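Local coordinates for UPF0062 protein MJ1593 (Methanocaldococcus jannaschii, PDB 2YX5) that is a small alpha/beta protein of the PurS family, built on an antiparallel sheet and assembled as a tetramer, its own activity not established, at residues 8-13 with 71-76. Sequence-based numbering, arbitrary orientation.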
ATOM      1  N   ILE A   8       2.885  -6.995  -9.761  1.00 50.00           N
ATOM      2  CA  ILE A   8       2.989  -5.630 -10.241  1.00 39.66           C
ATOM      3  C   ILE A   8       4.125  -4.908  -9.525  1.00 41.26           C
ATOM      4  O   ILE A   8       4.211  -4.927  -8.302  1.00 43.24           O
ATOM      5  CB  ILE A   8       1.714  -4.854  -9.995  1.00 42.69           C
ATOM      6  CG1 ILE A   8       0.553  -5.538 -10.711  1.00 46.87           C
ATOM      7  CG2 ILE A   8       1.894  -3.424 -10.479  1.00 41.89           C
ATOM      8  CD1 ILE A   8      -0.777  -4.794 -10.591  1.00 54.16           C
ATOM      9  N   LYS A   9       4.996  -4.278 -10.300  1.00 39.92           N
ATOM     10  CA  LYS A   9       6.129  -3.551  -9.751  1.00 51.09           C
ATOM     11  C   LYS A   9       6.254  -2.201 -10.459  1.00 50.10           C
ATOM     12  O   LYS A   9       5.517  -1.904 -11.406  1.00 47.27           O
ATOM     13  CB  LYS A   9       7.419  -4.367  -9.959  1.00 48.76           C
ATOM     14  CG  LYS A   9       7.513  -4.923 -11.377  1.00 59.47           C
ATOM     15  CD  LYS A   9       8.798  -5.686 -11.647  1.00 78.56           C
ATOM     16  CE  LYS A   9       8.838  -6.249 -13.085  1.00 87.01           C
ATOM     17  NZ  LYS A   9       7.822  -7.320 -13.355  1.00 85.70           N
ATOM     18  N   LEU A  10       7.178  -1.377  -9.988  1.00 52.82           N
ATOM     19  CA  LEU A  10       7.406  -0.095 -10.626  1.00 53.58           C
ATOM     20  C   LEU A  10       8.229  -0.387 -11.876  1.00 55.66           C
ATOM     21  O   LEU A  10       8.929  -1.403 -11.936  1.00 53.77           O
ATOM     22  CB  LEU A  10       8.195   0.831  -9.709  1.00 43.57           C
ATOM     23  CG  LEU A  10       7.477   1.386  -8.488  1.00 48.53           C
ATOM     24  CD1 LEU A  10       8.408   2.320  -7.711  1.00 53.57           C
ATOM     25  CD2 LEU A  10       6.241   2.120  -8.940  1.00 47.07           C
ATOM     26  N   LYS A  11       8.128   0.487 -12.874  1.00 55.37           N
ATOM     27  CA  LYS A  11       8.896   0.330 -14.103  1.00 63.48           C
ATOM     28  C   LYS A  11      10.368   0.062 -13.744  1.00 70.26           C
ATOM     29  O   LYS A  11      10.866   0.520 -12.706  1.00 71.67           O
ATOM     30  CB  LYS A  11       8.782   1.607 -14.957  1.00 60.09           C
ATOM     31  CG  LYS A  11       7.645   1.617 -15.984  1.00 63.15           C
ATOM     32  CD  LYS A  11       8.084   0.947 -17.300  1.00 76.34           C
ATOM     33  CE  LYS A  11       7.014   1.005 -18.410  1.00 70.36           C
ATOM     34  NZ  LYS A  11       5.965  -0.056 -18.306  1.00 57.16           N
ATOM     35  N   LYS A  12      11.061  -0.698 -14.585  1.00 74.09           N
ATOM     36  CA  LYS A  12      12.462  -0.989 -14.329  1.00 79.19           C
ATOM     37  C   LYS A  12      13.230   0.314 -14.451  1.00 76.05           C
ATOM     38  O   LYS A  12      13.135   1.007 -15.466  1.00 70.71           O
ATOM     39  CB  LYS A  12      13.010  -1.999 -15.337  1.00 83.67           C
ATOM     40  CG  LYS A  12      14.447  -2.421 -15.054  1.00 95.78           C
ATOM     41  CD  LYS A  12      14.965  -3.420 -16.080  1.00101.61           C
ATOM     42  CE  LYS A  12      15.009  -2.833 -17.497  1.00106.55           C
ATOM     43  NZ  LYS A  12      16.019  -1.746 -17.652  1.00110.64           N
ATOM     44  N   GLY A  13      13.986   0.649 -13.411  1.00 71.76           N
ATOM     45  CA  GLY A  13      14.749   1.880 -13.439  1.00 74.12           C
ATOM     46  C   GLY A  13      14.182   2.964 -12.543  1.00 75.50           C
ATOM     47  O   GLY A  13      14.819   4.002 -12.352  1.00 77.91           O
ATOM     48  N   VAL A  71       2.532   3.438 -17.603  1.00 55.79           N
ATOM     49  CA  VAL A  71       3.471   4.543 -17.462  1.00 54.30           C
ATOM     50  C   VAL A  71       4.400   4.364 -16.260  1.00 56.34           C
ATOM     51  O   VAL A  71       5.600   4.605 -16.362  1.00 58.68           O
ATOM     52  CB  VAL A  71       2.727   5.871 -17.335  1.00 57.90           C
ATOM     53  CG1 VAL A  71       3.720   7.010 -17.084  1.00 62.69           C
ATOM     54  CG2 VAL A  71       1.946   6.131 -18.599  1.00 56.85           C
ATOM     55  N   ILE A  72       3.841   3.918 -15.136  1.00 52.57           N
ATOM     56  CA  ILE A  72       4.602   3.720 -13.891  1.00 53.26           C
ATOM     57  C   ILE A  72       4.719   2.260 -13.449  1.00 56.83           C
ATOM     58  O   ILE A  72       5.416   1.950 -12.478  1.00 51.69           O
ATOM     59  CB  ILE A  72       3.926   4.454 -12.728  1.00 51.03           C
ATOM     60  CG1 ILE A  72       2.519   3.872 -12.520  1.00 59.06           C
ATOM     61  CG2 ILE A  72       3.844   5.938 -13.036  1.00 55.43           C
ATOM     62  CD1 ILE A  72       1.702   4.490 -11.390  1.00 44.24           C
ATOM     63  N   HIS A  73       4.048   1.368 -14.168  1.00 53.59           N
ATOM     64  CA  HIS A  73       4.019  -0.035 -13.782  1.00 50.67           C
ATOM     65  C   HIS A  73       4.463  -1.047 -14.792  1.00 50.29           C
ATOM     66  O   HIS A  73       4.260  -0.889 -15.987  1.00 56.48           O
ATOM     67  CB  HIS A  73       2.597  -0.426 -13.373  1.00 48.71           C
ATOM     68  CG  HIS A  73       2.094   0.277 -12.161  1.00 53.35           C
ATOM     69  ND1 HIS A  73       0.786   0.690 -12.035  1.00 50.31           N
ATOM     70  CD2 HIS A  73       2.700   0.579 -10.989  1.00 46.24           C
ATOM     71  CE1 HIS A  73       0.606   1.209 -10.839  1.00 52.56           C
ATOM     72  NE2 HIS A  73       1.752   1.152 -10.183  1.00 53.49           N
ATOM     73  N   ASP A  74       5.056  -2.108 -14.269  1.00 47.34           N
ATOM     74  CA  ASP A  74       5.474  -3.249 -15.060  1.00 47.70           C
ATOM     75  C   ASP A  74       4.684  -4.352 -14.369  1.00 53.74           C
ATOM     76  O   ASP A  74       4.379  -4.232 -13.176  1.00 49.61           O
ATOM     77  CB  ASP A  74       6.979  -3.511 -14.937  1.00 52.07           C
ATOM     78  CG  ASP A  74       7.791  -2.796 -16.015  1.00 57.66           C
ATOM     79  OD1 ASP A  74       7.203  -2.362 -17.035  1.00 48.22           O
ATOM     80  OD2 ASP A  74       9.027  -2.686 -15.845  1.00 59.66           O
ATOM     81  N   TYR A  75       4.316  -5.400 -15.098  1.00 47.74           N
ATOM     82  CA  TYR A  75       3.565  -6.485 -14.475  1.00 51.38           C
ATOM     83  C   TYR A  75       3.779  -7.789 -15.213  1.00 50.55           C
ATOM     84  O   TYR A  75       4.208  -7.786 -16.355  1.00 46.24           O
ATOM     85  CB  TYR A  75       2.065  -6.131 -14.413  1.00 39.94           C
ATOM     86  CG  TYR A  75       1.399  -6.028 -15.757  1.00 46.03           C
ATOM     87  CD1 TYR A  75       0.989  -7.173 -16.446  1.00 58.77           C
ATOM     88  CD2 TYR A  75       1.206  -4.794 -16.365  1.00 56.69           C
ATOM     89  CE1 TYR A  75       0.399  -7.089 -17.712  1.00 65.71           C
ATOM     90  CE2 TYR A  75       0.614  -4.693 -17.639  1.00 54.96           C
ATOM     91  CZ  TYR A  75       0.212  -5.841 -18.306  1.00 71.40           C
ATOM     92  OH  TYR A  75      -0.398  -5.738 -19.546  1.00 69.08           O
ATOM     93  N   GLU A  76       3.521  -8.903 -14.540  1.00 51.40           N
ATOM     94  CA  GLU A  76       3.644 -10.207 -15.161  1.00 52.07           C
ATOM     95  C   GLU A  76       2.532 -11.116 -14.665  1.00 53.44           C
ATOM     96  O   GLU A  76       2.098 -11.000 -13.524  1.00 42.62           O
ATOM     97  CB  GLU A  76       5.020 -10.817 -14.912  1.00 56.04           C
ATOM     98  CG  GLU A  76       5.536 -10.764 -13.499  1.00 80.08           C
ATOM     99  CD  GLU A  76       6.905 -11.439 -13.371  1.00 93.07           C
ATOM    100  OE1 GLU A  76       6.982 -12.669 -13.620  1.00 92.39           O
ATOM    101  OE2 GLU A  76       7.894 -10.739 -13.026  1.00 91.13           O
TER
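Lys9 and Asp74 form the hydrogen-bonded pair of an antiparallel bridge between strands 2-10 and 73-81, the central strand and one outermost strand of the chain's three-stranded sheet. Their reciprocal backbone hydrogen bonds are Lys9 N to Asp74 O and Asp74 N to Lys9 O, both 2.9 Å. Ile8 with Tyr75 and Leu10 with His73 flank them as non-hydrogen-bonded pairs, and Lys11 N to Ile72 O, 3.1 Å, prolongs the pairing past the strand ends.

The Asp74 carboxylate ties down the chain leaving strand 2-10. Asp74 OD1 takes Lys11 NZ on its syn side, 34° out of the carboxylate plane, in a 2.9 Å salt bridge, while Asp74 OD2 receives Lys12 N at 3.1 Å from above that plane. Bends at chi2 (-86°) and chi4 (-82°) curl the Lys11 chain back over strand 73-81, where its ammonium also bonds His73 O and Pro70 O; three acceptors thus fix this lysine. On the sheet face that Lys9 and Asp74 share, Lys9 CE lies against Asp74 CB, and a turn at chi4 brings NZ to a weak salt bridge with Glu76 OE2.

The His73 imidazole is sandwiched: Ile8 CG2 sits over one face, toward the rim, in a CH-pi contact, and Ile72 CG1 covers the centre of the other. A hydrogen bond between His73 ND1 and Asn69 N helps fix the ring's rotation, and Pro17 of the second subunit packs on it. Ile8 sends its other branch across to the tyrosine, Ile8 CG1 resting 4.0 Å from Tyr75 CB.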